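Local coordinates for protein salt-tolerant glutaminase (Micrococcus luteus, PDB 3AGD) that probably hydrolyses L-glutamine to L-glutamate and ammonium, as a salt-tolerant member of the glutaminase family, at residues V58-Q63 with V197-K202; D37-A42 with V277-L282; S64-F69 with A193-L198; L144-R149 with A205-C210. One frame throughout, in Å; residues are numbered along the deposited sequence.

Interaction 1: residues V58-Q63 with V197-K202; sequences VEFTIQ and VLVTVK
The carbonyl O of Val58 rests 3.7 Å from CA of Thr200, where segment 197-202 leaves its short strand and turns into helix 201-212. At Glu59 the CG lies against the Thr200 methyl CG2 (3.6 Å). The extended chain beyond it crosses Leu198 at about a right angle, bringing OE1 alongside the leucine CB and CD1, while OE2 is held in a salt bridge by Arg148. Phe60 and Val199 form the hydrogen-bonded pair of a two-stranded antiparallel sheet: Phe60 N donates to Val199 O (2.8 Å), and Val199 N returns to Phe60 O in an almost straight bond (3.0 Å, 172° at the hydrogen). CG of Phe60 stands between its own N and carbonyl carbon (chi1 53°), which folds the ring back over the partner backbone, with Val199 O 3.4 Å above the centre of one ring face. The ring also stacks on Phe278. Thr61 faces Leu198 in the non-hydrogen-bonded pair, and its OG1 accepts from the side-chain amide NE2 of Gln63, in the plane of that amide. Ile62 N closes the register on Val197 O (2.9 Å), nearly in line with that carbonyl, and Ile62 CB and Phe60 CE1 both touch Val199 CG2. A carbonyl oxygen over an aromatic face is not inherently attractive; Val199 O has the Phe60 N-H and the Glu59 CA-H as donors, which probably offsets this unfavourable contact.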
loop_
_atom_site.group_PDB
_atom_site.type_symbol
_atom_site.label_atom_id
_atom_site.label_comp_id
_atom_site.label_asym_id
_atom_site.label_seq_id
_atom_site.Cartn_x
_atom_site.Cartn_y
_atom_site.Cartn_z
ATOM N N VAL A 58 -14.315 -6.750 -25.761
ATOM C CA VAL A 58 -15.763 -6.800 -25.920
ATOM C C VAL A 58 -16.369 -5.796 -24.946
ATOM O O VAL A 58 -16.112 -5.860 -23.742
ATOM C CB VAL A 58 -16.307 -8.202 -25.600
ATOM C CG1 VAL A 58 -17.818 -8.197 -25.660
ATOM C CG2 VAL A 58 -15.744 -9.211 -26.585
ATOM N N GLU A 59 -17.168 -4.871 -25.465
ATOM C CA GLU A 59 -17.779 -3.848 -24.631
ATOM C C GLU A 59 -18.906 -4.358 -23.751
ATOM O O GLU A 59 -19.639 -5.277 -24.118
ATOM C CB GLU A 59 -18.308 -2.699 -25.493
ATOM C CG GLU A 59 -17.243 -1.950 -26.278
ATOM C CD GLU A 59 -17.762 -0.645 -26.861
ATOM O OE1 GLU A 59 -18.962 -0.583 -27.212
ATOM O OE2 GLU A 59 -16.970 0.317 -26.980
ATOM N N PHE A 60 -19.034 -3.746 -22.581
ATOM C CA PHE A 60 -20.082 -4.084 -21.629
ATOM C C PHE A 60 -20.301 -2.844 -20.771
ATOM O O PHE A 60 -19.424 -1.985 -20.687
ATOM C CB PHE A 60 -19.657 -5.284 -20.769
ATOM C CG PHE A 60 -18.322 -5.110 -20.093
ATOM C CD1 PHE A 60 -18.209 -4.362 -18.929
ATOM C CD2 PHE A 60 -17.170 -5.674 -20.646
ATOM C CE1 PHE A 60 -16.964 -4.170 -18.319
ATOM C CE2 PHE A 60 -15.926 -5.491 -20.050
ATOM C CZ PHE A 60 -15.819 -4.737 -18.883
ATOM N N THR A 61 -21.467 -2.731 -20.145
ATOM C CA THR A 61 -21.728 -1.569 -19.307
ATOM C C THR A 61 -20.913 -1.683 -18.021
ATOM O O THR A 61 -20.931 -2.711 -17.339
ATOM C CB THR A 61 -23.226 -1.434 -18.999
ATOM O OG1 THR A 61 -23.716 -2.652 -18.424
ATOM C CG2 THR A 61 -23.988 -1.150 -20.286
ATOM N N ILE A 62 -20.189 -0.613 -17.716
ATOM C CA ILE A 62 -19.318 -0.550 -16.555
ATOM C C ILE A 62 -20.045 -0.659 -15.221
ATOM O O ILE A 62 -19.465 -1.091 -14.222
ATOM C CB ILE A 62 -18.483 0.760 -16.599
ATOM C CG1 ILE A 62 -17.446 0.777 -15.482
ATOM C CG2 ILE A 62 -19.398 1.963 -16.481
ATOM C CD1 ILE A 62 -16.484 1.954 -15.591
ATOM N N GLN A 63 -21.316 -0.277 -15.206
ATOM C CA GLN A 63 -22.112 -0.331 -13.984
ATOM C C GLN A 63 -21.376 0.303 -12.794
ATOM O O GLN A 63 -20.791 1.379 -12.933
ATOM C CB GLN A 63 -22.499 -1.782 -13.675
ATOM C CG GLN A 63 -23.435 -2.428 -14.719
ATOM C CD GLN A 63 -24.732 -1.653 -14.913
ATOM O OE1 GLN A 63 -25.300 -1.128 -13.956
ATOM N NE2 GLN A 63 -25.213 -1.592 -16.153
ATOM N N VAL A 197 -22.462 3.272 -19.278
ATOM C CA VAL A 197 -21.323 3.635 -20.111
ATOM C C VAL A 197 -20.607 2.357 -20.550
ATOM O O VAL A 197 -20.325 1.486 -19.733
ATOM C CB VAL A 197 -20.331 4.543 -19.353
ATOM C CG1 VAL A 197 -19.068 4.750 -20.183
ATOM C CG2 VAL A 197 -20.980 5.875 -19.056
ATOM N N LEU A 198 -20.314 2.263 -21.842
ATOM C CA LEU A 198 -19.650 1.099 -22.423
ATOM C C LEU A 198 -18.125 1.112 -22.362
ATOM O O LEU A 198 -17.472 2.068 -22.785
ATOM C CB LEU A 198 -20.093 0.932 -23.883
ATOM C CG LEU A 198 -21.559 0.546 -24.110
ATOM C CD1 LEU A 198 -21.942 0.771 -25.575
ATOM C CD2 LEU A 198 -21.763 -0.916 -23.702
ATOM N N VAL A 199 -17.563 0.029 -21.837
ATOM C CA VAL A 199 -16.119 -0.118 -21.737
ATOM C C VAL A 199 -15.752 -1.576 -21.987
ATOM O O VAL A 199 -16.605 -2.462 -21.909
ATOM C CB VAL A 199 -15.586 0.276 -20.333
ATOM C CG1 VAL A 199 -15.879 1.741 -20.051
ATOM C CG2 VAL A 199 -16.211 -0.620 -19.264
ATOM N N THR A 200 -14.482 -1.811 -22.299
ATOM C CA THR A 200 -13.977 -3.155 -22.525
ATOM C C THR A 200 -13.010 -3.433 -21.381
ATOM O O THR A 200 -12.670 -2.530 -20.610
ATOM C CB THR A 200 -13.171 -3.256 -23.830
ATOM O OG1 THR A 200 -11.983 -2.461 -23.708
ATOM C CG2 THR A 200 -13.994 -2.755 -25.017
ATOM N N VAL A 201 -12.569 -4.679 -21.274
ATOM C CA VAL A 201 -11.614 -5.059 -20.246
ATOM C C VAL A 201 -10.397 -4.134 -20.318
ATOM O O VAL A 201 -9.881 -3.680 -19.292
ATOM C CB VAL A 201 -11.133 -6.494 -20.460
ATOM C CG1 VAL A 201 -10.038 -6.820 -19.484
ATOM C CG2 VAL A 201 -12.283 -7.454 -20.297
ATOM N N LYS A 202 -9.945 -3.865 -21.541
ATOM C CA LYS A 202 -8.788 -3.010 -21.767
ATOM C C LYS A 202 -9.026 -1.596 -21.258
ATOM O O LYS A 202 -8.128 -0.978 -20.689
ATOM C CB LYS A 202 -8.442 -2.966 -23.256
ATOM C CG LYS A 202 -7.893 -4.273 -23.813
ATOM C CD LYS A 202 -7.584 -4.126 -25.300
ATOM C CE LYS A 202 -6.991 -5.393 -25.886
ATOM N NZ LYS A 202 -6.669 -5.240 -27.341
#

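Interaction 2: residues D37-A42 with V277-L282; sequences DRFGIA and VFSPRL
Val277 faces Ile41 as a non-hydrogen-bonded pair of the five-stranded antiparallel sheet that forms the core of this glutaminase domain, of a family grouped with the beta-lactamases; strands 40-44 and 273-278 are neighbours in it. The Val277 methyl CG1 sits 3.5 Å from Gly40 O and 4.1 Å from Phe39 CE1, close to the plane of that ring, and the Val277 and Phe39 side chains run side by side, pointing the same way. CG2, the other methyl, meets CG1 of Ile41 at 4.2 Å. Helices 4-16 and 289-301 pack over these side chains.

Phe278 makes both backbone bonds of the contact with Gly40: Phe278 N donates to Gly40 O and Gly40 N to Phe278 O, each 2.9 Å long. Phe278 O is shared further. It receives the CA-H of Phe39 and lies at the edge of the Phe39 ring, in its plane, 3.4 Å from CD1. The Phe278 side chain leaves on the other side of the sheet. Its CG is anti to the backbone N (chi1 169°), which carries the ring out to Arg38, where CE2 touches the arginine CB at 3.8 Å. The guanidinium comes in with its plane turned 63° from the ring, and Val201 of helix 201-212 touches this same phenylalanine.

At Ser279 the strand has ended. Its CB leans on Phe39 CD1, and OG makes a weak hydrogen bond with Arg290. Pro280 follows, its CD over the rim of one face of the Phe278 ring and just 3.2 Å from Arg38 O.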
loop_
_atom_site.group_PDB
_atom_site.type_symbol
_atom_site.label_atom_id
_atom_site.label_comp_id
_atom_site.label_asym_id
_atom_site.label_seq_id
_atom_site.Cartn_x
_atom_site.Cartn_y
_atom_site.Cartn_z
ATOM N N ASP A 37 -21.013 -16.921 -22.253
ATOM C CA ASP A 37 -19.755 -17.525 -22.670
ATOM C C ASP A 37 -18.697 -16.512 -23.117
ATOM O O ASP A 37 -18.202 -16.574 -24.243
ATOM C CB ASP A 37 -20.021 -18.529 -23.796
ATOM C CG ASP A 37 -18.846 -19.459 -24.042
ATOM O OD1 ASP A 37 -18.846 -20.154 -25.081
ATOM O OD2 ASP A 37 -17.928 -19.501 -23.194
ATOM N N ARG A 38 -18.357 -15.578 -22.236
ATOM C CA ARG A 38 -17.341 -14.578 -22.544
ATOM C C ARG A 38 -16.446 -14.396 -21.326
ATOM O O ARG A 38 -16.922 -14.389 -20.191
ATOM C CB ARG A 38 -17.993 -13.254 -22.979
ATOM C CG ARG A 38 -18.716 -13.385 -24.320
ATOM C CD ARG A 38 -18.947 -12.067 -25.047
ATOM N NE ARG A 38 -20.061 -11.283 -24.513
ATOM C CZ ARG A 38 -20.634 -10.271 -25.162
ATOM N NH1 ARG A 38 -20.203 -9.923 -26.369
ATOM N NH2 ARG A 38 -21.634 -9.599 -24.604
ATOM N N PHE A 39 -15.144 -14.273 -21.567
ATOM C CA PHE A 39 -14.174 -14.139 -20.486
ATOM C C PHE A 39 -12.907 -13.441 -20.981
ATOM O O PHE A 39 -12.151 -13.995 -21.779
ATOM C CB PHE A 39 -13.841 -15.538 -19.948
ATOM C CG PHE A 39 -12.998 -15.547 -18.697
ATOM C CD1 PHE A 39 -12.832 -14.400 -17.928
ATOM C CD2 PHE A 39 -12.395 -16.727 -18.268
ATOM C CE1 PHE A 39 -12.083 -14.428 -16.754
ATOM C CE2 PHE A 39 -11.643 -16.765 -17.092
ATOM C CZ PHE A 39 -11.487 -15.610 -16.334
ATOM N N GLY A 40 -12.686 -12.221 -20.505
ATOM C CA GLY A 40 -11.515 -11.470 -20.913
ATOM C C GLY A 40 -10.789 -10.839 -19.741
ATOM O O GLY A 40 -11.376 -10.617 -18.678
ATOM N N ILE A 41 -9.511 -10.539 -19.939
ATOM C CA ILE A 41 -8.698 -9.943 -18.893
ATOM C C ILE A 41 -7.607 -9.063 -19.502
ATOM O O ILE A 41 -7.109 -9.343 -20.589
ATOM C CB ILE A 41 -8.044 -11.042 -18.033
ATOM C CG1 ILE A 41 -7.326 -10.420 -16.837
ATOM C CG2 ILE A 41 -7.064 -11.842 -18.880
ATOM C CD1 ILE A 41 -6.979 -11.433 -15.774
ATOM N N ALA A 42 -7.238 -8.000 -18.794
ATOM C CA ALA A 42 -6.209 -7.092 -19.281
ATOM C C ALA A 42 -5.490 -6.410 -18.130
ATOM O O ALA A 42 -6.101 -6.080 -17.108
ATOM C CB ALA A 42 -6.829 -6.039 -20.196
ATOM N N VAL A 277 -11.252 -6.924 -15.760
ATOM C CA VAL A 277 -11.655 -8.304 -16.008
ATOM C C VAL A 277 -13.120 -8.314 -16.431
ATOM O O VAL A 277 -13.916 -7.492 -15.973
ATOM C CB VAL A 277 -11.518 -9.203 -14.757
ATOM C CG1 VAL A 277 -11.676 -10.669 -15.164
ATOM C CG2 VAL A 277 -10.183 -8.985 -14.085
ATOM N N PHE A 278 -13.475 -9.252 -17.298
ATOM C CA PHE A 278 -14.841 -9.345 -17.778
ATOM C C PHE A 278 -15.342 -10.779 -17.878
ATOM O O PHE A 278 -14.740 -11.621 -18.551
ATOM C CB PHE A 278 -14.953 -8.661 -19.144
ATOM C CG PHE A 278 -16.250 -8.926 -19.857
ATOM C CD1 PHE A 278 -17.468 -8.608 -19.262
ATOM C CD2 PHE A 278 -16.250 -9.480 -21.137
ATOM C CE1 PHE A 278 -18.670 -8.834 -19.930
ATOM C CE2 PHE A 278 -17.447 -9.712 -21.816
ATOM C CZ PHE A 278 -18.660 -9.388 -21.213
ATOM N N SER A 279 -16.450 -11.044 -17.192
ATOM C CA SER A 279 -17.086 -12.353 -17.207
ATOM C C SER A 279 -18.503 -12.146 -16.681
ATOM O O SER A 279 -18.711 -11.982 -15.481
ATOM C CB SER A 279 -16.319 -13.341 -16.327
ATOM O OG SER A 279 -16.861 -14.640 -16.470
ATOM N N PRO A 280 -19.495 -12.154 -17.585
ATOM C CA PRO A 280 -20.926 -11.962 -17.329
ATOM C C PRO A 280 -21.557 -12.560 -16.071
ATOM O O PRO A 280 -22.187 -11.844 -15.296
ATOM C CB PRO A 280 -21.572 -12.498 -18.602
ATOM C CG PRO A 280 -20.570 -12.136 -19.649
ATOM C CD PRO A 280 -19.277 -12.551 -18.990
ATOM N N ARG A 281 -21.398 -13.860 -15.858
ATOM C CA ARG A 281 -22.023 -14.488 -14.701
ATOM C C ARG A 281 -21.525 -14.025 -13.339
ATOM O O ARG A 281 -20.322 -13.899 -13.101
ATOM C CB ARG A 281 -21.945 -16.009 -14.825
ATOM C CG ARG A 281 -22.908 -16.523 -15.874
ATOM C CD ARG A 281 -22.839 -18.027 -16.061
ATOM N NE ARG A 281 -23.866 -18.476 -16.998
ATOM C CZ ARG A 281 -23.896 -19.680 -17.557
ATOM N NH1 ARG A 281 -22.955 -20.566 -17.273
ATOM N NH2 ARG A 281 -24.861 -19.989 -18.412
ATOM N N LEU A 282 -22.484 -13.784 -12.452
ATOM C CA LEU A 282 -22.214 -13.298 -11.106
ATOM C C LEU A 282 -22.361 -14.373 -10.030
ATOM O O LEU A 282 -23.093 -15.345 -10.201
ATOM C CB LEU A 282 -23.170 -12.147 -10.782
ATOM C CG LEU A 282 -23.386 -11.080 -11.865
ATOM C CD1 LEU A 282 -24.480 -10.124 -11.422
ATOM C CD2 LEU A 282 -22.088 -10.325 -12.132
#

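Interaction 3: residues S64-F69 with A193-L198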
loop_
_atom_site.group_PDB
_atom_site.type_symbol
_atom_site.label_atom_id
_atom_site.label_comp_id
_atom_site.label_asym_id
_atom_site.label_seq_id
_atom_site.Cartn_x
_atom_site.Cartn_y
_atom_site.Cartn_z
ATOM N N SER A 64 -21.394 -0.359 -11.636
ATOM C CA SER A 64 -20.754 0.176 -10.431
ATOM C C SER A 64 -19.260 0.481 -10.509
ATOM O O SER A 64 -18.737 1.223 -9.669
ATOM C CB SER A 64 -21.013 -0.741 -9.235
ATOM O OG SER A 64 -22.342 -0.589 -8.770
ATOM N N ALA A 65 -18.568 -0.081 -11.494
ATOM C CA ALA A 65 -17.141 0.197 -11.632
ATOM C C ALA A 65 -16.958 1.634 -12.118
ATOM O O ALA A 65 -15.840 2.091 -12.346
ATOM C CB ALA A 65 -16.491 -0.783 -12.598
ATOM N N SER A 66 -18.070 2.343 -12.268
ATOM C CA SER A 66 -18.047 3.736 -12.696
ATOM C C SER A 66 -17.876 4.621 -11.468
ATOM O O SER A 66 -17.362 5.735 -11.550
ATOM C CB SER A 66 -19.370 4.104 -13.362
ATOM O OG SER A 66 -20.410 4.162 -12.396
ATOM N N LYS A 67 -18.319 4.108 -10.328
ATOM C CA LYS A 67 -18.283 4.843 -9.069
ATOM C C LYS A 67 -16.963 5.501 -8.671
ATOM O O LYS A 67 -16.946 6.664 -8.273
ATOM C CB LYS A 67 -18.799 3.936 -7.951
ATOM C CG LYS A 67 -20.274 3.577 -8.129
ATOM C CD LYS A 67 -20.738 2.566 -7.099
ATOM C CE LYS A 67 -22.228 2.286 -7.238
ATOM N NZ LYS A 67 -22.671 1.263 -6.258
ATOM N N PRO A 68 -15.838 4.778 -8.768
ATOM C CA PRO A 68 -14.593 5.443 -8.380
ATOM C C PRO A 68 -14.227 6.622 -9.267
ATOM O O PRO A 68 -13.600 7.582 -8.814
ATOM C CB PRO A 68 -13.558 4.316 -8.435
ATOM C CG PRO A 68 -14.161 3.317 -9.362
ATOM C CD PRO A 68 -15.616 3.345 -9.024
ATOM N N PHE A 69 -14.643 6.567 -10.526
ATOM C CA PHE A 69 -14.322 7.632 -11.466
ATOM C C PHE A 69 -15.171 8.890 -11.315
ATOM O O PHE A 69 -14.651 10.003 -11.402
ATOM C CB PHE A 69 -14.375 7.069 -12.887
ATOM C CG PHE A 69 -13.495 5.864 -13.066
ATOM C CD1 PHE A 69 -14.043 4.609 -13.321
ATOM C CD2 PHE A 69 -12.118 5.968 -12.887
ATOM C CE1 PHE A 69 -13.236 3.475 -13.388
ATOM C CE2 PHE A 69 -11.299 4.839 -12.951
ATOM C CZ PHE A 69 -11.859 3.587 -13.201
ATOM N N ALA A 193 -27.461 6.217 -16.242
ATOM C CA ALA A 193 -26.793 6.477 -17.514
ATOM C C ALA A 193 -25.291 6.284 -17.335
ATOM O O ALA A 193 -24.604 5.750 -18.202
ATOM C CB ALA A 193 -27.086 7.890 -17.968
ATOM N N GLN A 194 -24.801 6.730 -16.190
ATOM C CA GLN A 194 -23.396 6.619 -15.832
ATOM C C GLN A 194 -22.988 5.148 -15.833
ATOM O O GLN A 194 -21.908 4.789 -16.312
ATOM C CB GLN A 194 -23.208 7.238 -14.446
ATOM C CG GLN A 194 -21.984 6.817 -13.663
ATOM C CD GLN A 194 -22.070 7.282 -12.215
ATOM O OE1 GLN A 194 -22.548 8.386 -11.940
ATOM N NE2 GLN A 194 -21.603 6.449 -11.289
ATOM N N CYS A 195 -23.864 4.301 -15.302
ATOM C CA CYS A 195 -23.615 2.862 -15.225
ATOM C C CYS A 195 -23.724 2.175 -16.581
ATOM O O CYS A 195 -23.187 1.079 -16.775
ATOM C CB CYS A 195 -24.609 2.204 -14.265
ATOM S SG CYS A 195 -24.358 2.595 -12.529
ATOM N N ALA A 196 -24.433 2.817 -17.506
ATOM C CA ALA A 196 -24.633 2.263 -18.839
ATOM C C ALA A 196 -23.502 2.623 -19.795
ATOM O O ALA A 196 -23.579 2.324 -20.991
ATOM C CB ALA A 196 -25.972 2.736 -19.408
ATOM N N VAL A 197 -22.462 3.272 -19.278
ATOM C CA VAL A 197 -21.323 3.635 -20.111
ATOM C C VAL A 197 -20.607 2.357 -20.550
ATOM O O VAL A 197 -20.325 1.486 -19.733
ATOM C CB VAL A 197 -20.331 4.543 -19.353
ATOM C CG1 VAL A 197 -19.068 4.750 -20.183
ATOM C CG2 VAL A 197 -20.980 5.875 -19.056
ATOM N N LEU A 198 -20.314 2.263 -21.842
ATOM C CA LEU A 198 -19.650 1.099 -22.423
ATOM C C LEU A 198 -18.125 1.112 -22.362
ATOM O O LEU A 198 -17.472 2.068 -22.785
ATOM C CB LEU A 198 -20.093 0.932 -23.883
ATOM C CG LEU A 198 -21.559 0.546 -24.110
ATOM C CD1 LEU A 198 -21.942 0.771 -25.575
ATOM C CD2 LEU A 198 -21.763 -0.916 -23.702
#
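One hydrogen bond carries this contact: Gln194 NE2 donates to Ser66 OG over 2.8 Å, almost straight (167° at the hydrogen) and within 5° of the plane of the Gln194 amide. The glutamine stretches out to make it, with CG set opposite its backbone N (chi1 159°) and the chain extended beyond, so that CG itself passes 3.3 Å from Ser66 OG. Beside the bond, Cys195 SG stands 4.2 Å from Ser66 OG and 4.3 Å from the backbone N of Ser64, a loose approach.

Ser66 OG is gripped twice. While accepting from Gln194 it also bonds to the carbonyl O of Gln63, which fixes the rotation of the hydroxyl and ties the end of helix 184-195 to the turn leading into helix 67-78. That turn carries Ser64 and Lys67 in the spacing of the SxxK motif of serine beta-lactamases and their relatives, consistent with Ser64 serving as the nucleophile. Ser64 and Cys195 both contact L-glutamate when it is bound; this chain holds none. Lys67 NZ lies 3.1 Å from Ser64 OG, and it is held by hydrogen bonds to Asn114 OD1 and Met112 O, with Tyr191 packed against the lysine and the serine.

Further out, Lys67 N bonds to Ser64 O (3.0 Å), an i to i+3 bond as in a 3-10 turn. His121 of helix 114-123 touches Gln194, and Met142 of helix 131-146 packs on Ser66. A backbone hydrogen bond joins Cys195 to Gln63, the residue just before Ser64.

Interaction 4: residues L144-R149 with A205-C210; sequences LLAGRR and AVMGAC
Leu145 and Ala146, in the last turn of helix 131-146, press on Met207 of helix 201-212 so closely that CA of Leu145 and CA of Met207 are 4.9 Å apart. Met207 CG lies 3.8 Å from Ala146 CB and 3.6 Å from Ala146 N. With CG anti to the carbonyl carbon (chi1 -70°) and the chain nearly straight about the next bond (chi2 162°), Met207 SD comes alongside Ala146 CB at 3.9 Å. Leu145 CB touches both Met207 CG and Cys210 SG, the sulfur at 4.0 Å. The carbonyl O of Leu145 points into this packing as well, with Val206 CG1 at 3.5 Å and Cys210 SG at 3.6 Å, and gets a weak hydrogen bond from His217 NE2. Phe69 of helix 67-78 closes over both Leu145 and Met207.

One residue later the grip is gone. Gly147 ends the helix with a positive phi (89°), and the chain turns away from helix 201-212 toward the solvent side. Arg148 stays partly covered, its NH1 forming a salt bridge with Asp203. On this margin the second subunit arrives, with its Tyr366 packing on Arg148 and its Trp369 on Val206.

No hydrogen bond crosses between 144-149 and 205-210. The helices are joined by apolar and sulfur contacts on each other and on the Leu145-Ala146 backbone, so cohesion here should rest mainly on close fit and exclusion of water, with the charged side chains of Arg148 and Arg149 outside the packed part.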
loop_
_atom_site.group_PDB
_atom_site.type_symbol
_atom_site.label_atom_id
_atom_site.label_comp_id
_atom_site.label_asym_id
_atom_site.label_seq_id
_atom_site.Cartn_x
_atom_site.Cartn_y
_atom_site.Cartn_z
ATOM N N LEU A 144 -11.670 10.373 -20.418
ATOM C CA LEU A 144 -10.331 10.931 -20.286
ATOM C C LEU A 144 -9.336 9.904 -19.747
ATOM O O LEU A 144 -8.195 9.836 -20.207
ATOM C CB LEU A 144 -10.361 12.164 -19.381
ATOM C CG LEU A 144 -11.026 13.412 -19.975
ATOM C CD1 LEU A 144 -11.153 14.494 -18.913
ATOM C CD2 LEU A 144 -10.202 13.916 -21.154
ATOM N N LEU A 145 -9.766 9.095 -18.783
ATOM C CA LEU A 145 -8.881 8.085 -18.210
ATOM C C LEU A 145 -8.748 6.875 -19.132
ATOM O O LEU A 145 -7.702 6.233 -19.171
ATOM C CB LEU A 145 -9.388 7.646 -16.835
ATOM C CG LEU A 145 -9.663 8.788 -15.852
ATOM C CD1 LEU A 145 -9.949 8.212 -14.473
ATOM C CD2 LEU A 145 -8.469 9.733 -15.800
ATOM N N ALA A 146 -9.806 6.568 -19.880
ATOM C CA ALA A 146 -9.764 5.436 -20.803
ATOM C C ALA A 146 -8.925 5.800 -22.030
ATOM O O ALA A 146 -8.392 4.925 -22.707
ATOM C CB ALA A 146 -11.175 5.050 -21.236
ATOM N N GLY A 147 -8.821 7.096 -22.309
ATOM C CA GLY A 147 -8.045 7.547 -23.448
ATOM C C GLY A 147 -8.847 7.619 -24.735
ATOM O O GLY A 147 -8.278 7.783 -25.810
ATOM N N ARG A 148 -10.166 7.483 -24.639
ATOM C CA ARG A 148 -11.019 7.552 -25.821
ATOM C C ARG A 148 -12.444 7.915 -25.428
ATOM O O ARG A 148 -12.876 7.636 -24.309
ATOM C CB ARG A 148 -11.005 6.215 -26.577
ATOM C CG ARG A 148 -11.801 5.092 -25.923
ATOM C CD ARG A 148 -11.584 3.764 -26.648
ATOM N NE ARG A 148 -12.367 2.674 -26.065
ATOM C CZ ARG A 148 -13.668 2.480 -26.276
ATOM N NH1 ARG A 148 -14.290 1.463 -25.694
ATOM N NH2 ARG A 148 -14.347 3.291 -27.078
ATOM N N ARG A 149 -13.166 8.549 -26.347
ATOM C CA ARG A 149 -14.544 8.948 -26.103
ATOM C C ARG A 149 -15.413 7.711 -25.924
ATOM O O ARG A 149 -15.500 6.871 -26.817
ATOM C CB ARG A 149 -15.072 9.779 -27.276
ATOM C CG ARG A 149 -14.419 11.145 -27.426
ATOM C CD ARG A 149 -14.900 11.858 -28.690
ATOM N NE ARG A 149 -14.482 13.258 -28.719
ATOM C CZ ARG A 149 -14.921 14.188 -27.873
ATOM N NH1 ARG A 149 -15.796 13.871 -26.928
ATOM N NH2 ARG A 149 -14.480 15.436 -27.967
ATOM N N ALA A 205 -8.648 -1.608 -17.447
ATOM C CA ALA A 205 -7.252 -1.746 -17.047
ATOM C C ALA A 205 -6.541 -0.395 -17.080
ATOM O O ALA A 205 -5.885 -0.001 -16.118
ATOM C CB ALA A 205 -6.537 -2.739 -17.970
ATOM N N VAL A 206 -6.687 0.319 -18.190
ATOM C CA VAL A 206 -6.045 1.616 -18.346
ATOM C C VAL A 206 -6.605 2.643 -17.370
ATOM O O VAL A 206 -5.859 3.436 -16.796
ATOM C CB VAL A 206 -6.200 2.136 -19.790
ATOM C CG1 VAL A 206 -5.576 3.516 -19.918
ATOM C CG2 VAL A 206 -5.535 1.153 -20.766
ATOM N N MET A 207 -7.921 2.634 -17.191
ATOM C CA MET A 207 -8.565 3.556 -16.266
ATOM C C MET A 207 -8.026 3.262 -14.861
ATOM O O MET A 207 -7.648 4.173 -14.120
ATOM C CB MET A 207 -10.084 3.364 -16.330
ATOM C CG MET A 207 -10.701 3.845 -17.651
ATOM S SD MET A 207 -12.354 3.176 -17.978
ATOM C CE MET A 207 -13.367 4.292 -16.975
ATOM N N GLY A 208 -7.965 1.983 -14.516
ATOM C CA GLY A 208 -7.454 1.592 -13.214
ATOM C C GLY A 208 -6.009 2.021 -13.030
ATOM O O GLY A 208 -5.627 2.482 -11.951
ATOM N N ALA A 209 -5.204 1.876 -14.084
ATOM C CA ALA A 209 -3.793 2.262 -14.034
ATOM C C ALA A 209 -3.629 3.748 -13.714
ATOM O O ALA A 209 -2.701 4.136 -13.003
ATOM C CB ALA A 209 -3.112 1.936 -15.360
ATOM N N CYS A 210 -4.521 4.577 -14.251
ATOM C CA CYS A 210 -4.472 6.013 -13.994
ATOM C C CYS A 210 -4.577 6.264 -12.491
ATOM O O CYS A 210 -4.003 7.219 -11.965
ATOM C CB CYS A 210 -5.625 6.728 -14.710
ATOM S SG CYS A 210 -5.431 6.935 -16.508
#

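Interactions 1 and 3 are the closest pair, centres 9 Å apart, and share Val197 and Leu198: the small sheet of interaction 1 runs straight into the glutamate-binding site around Ser64 and Cys195. Interaction 2 lies beyond interaction 1, its centre 11 Å from that of interaction 1, where the rings of Phe60 and Phe278 meet; it does not touch interaction 3, the nearest atoms being about 8 Å apart. Interaction 4 lies further off, among the helices. Phe69 links it to interaction 3, Arg148 reaches Glu59 of interaction 1, and the Met207 side chain remains about 12 Å from that of Cys195.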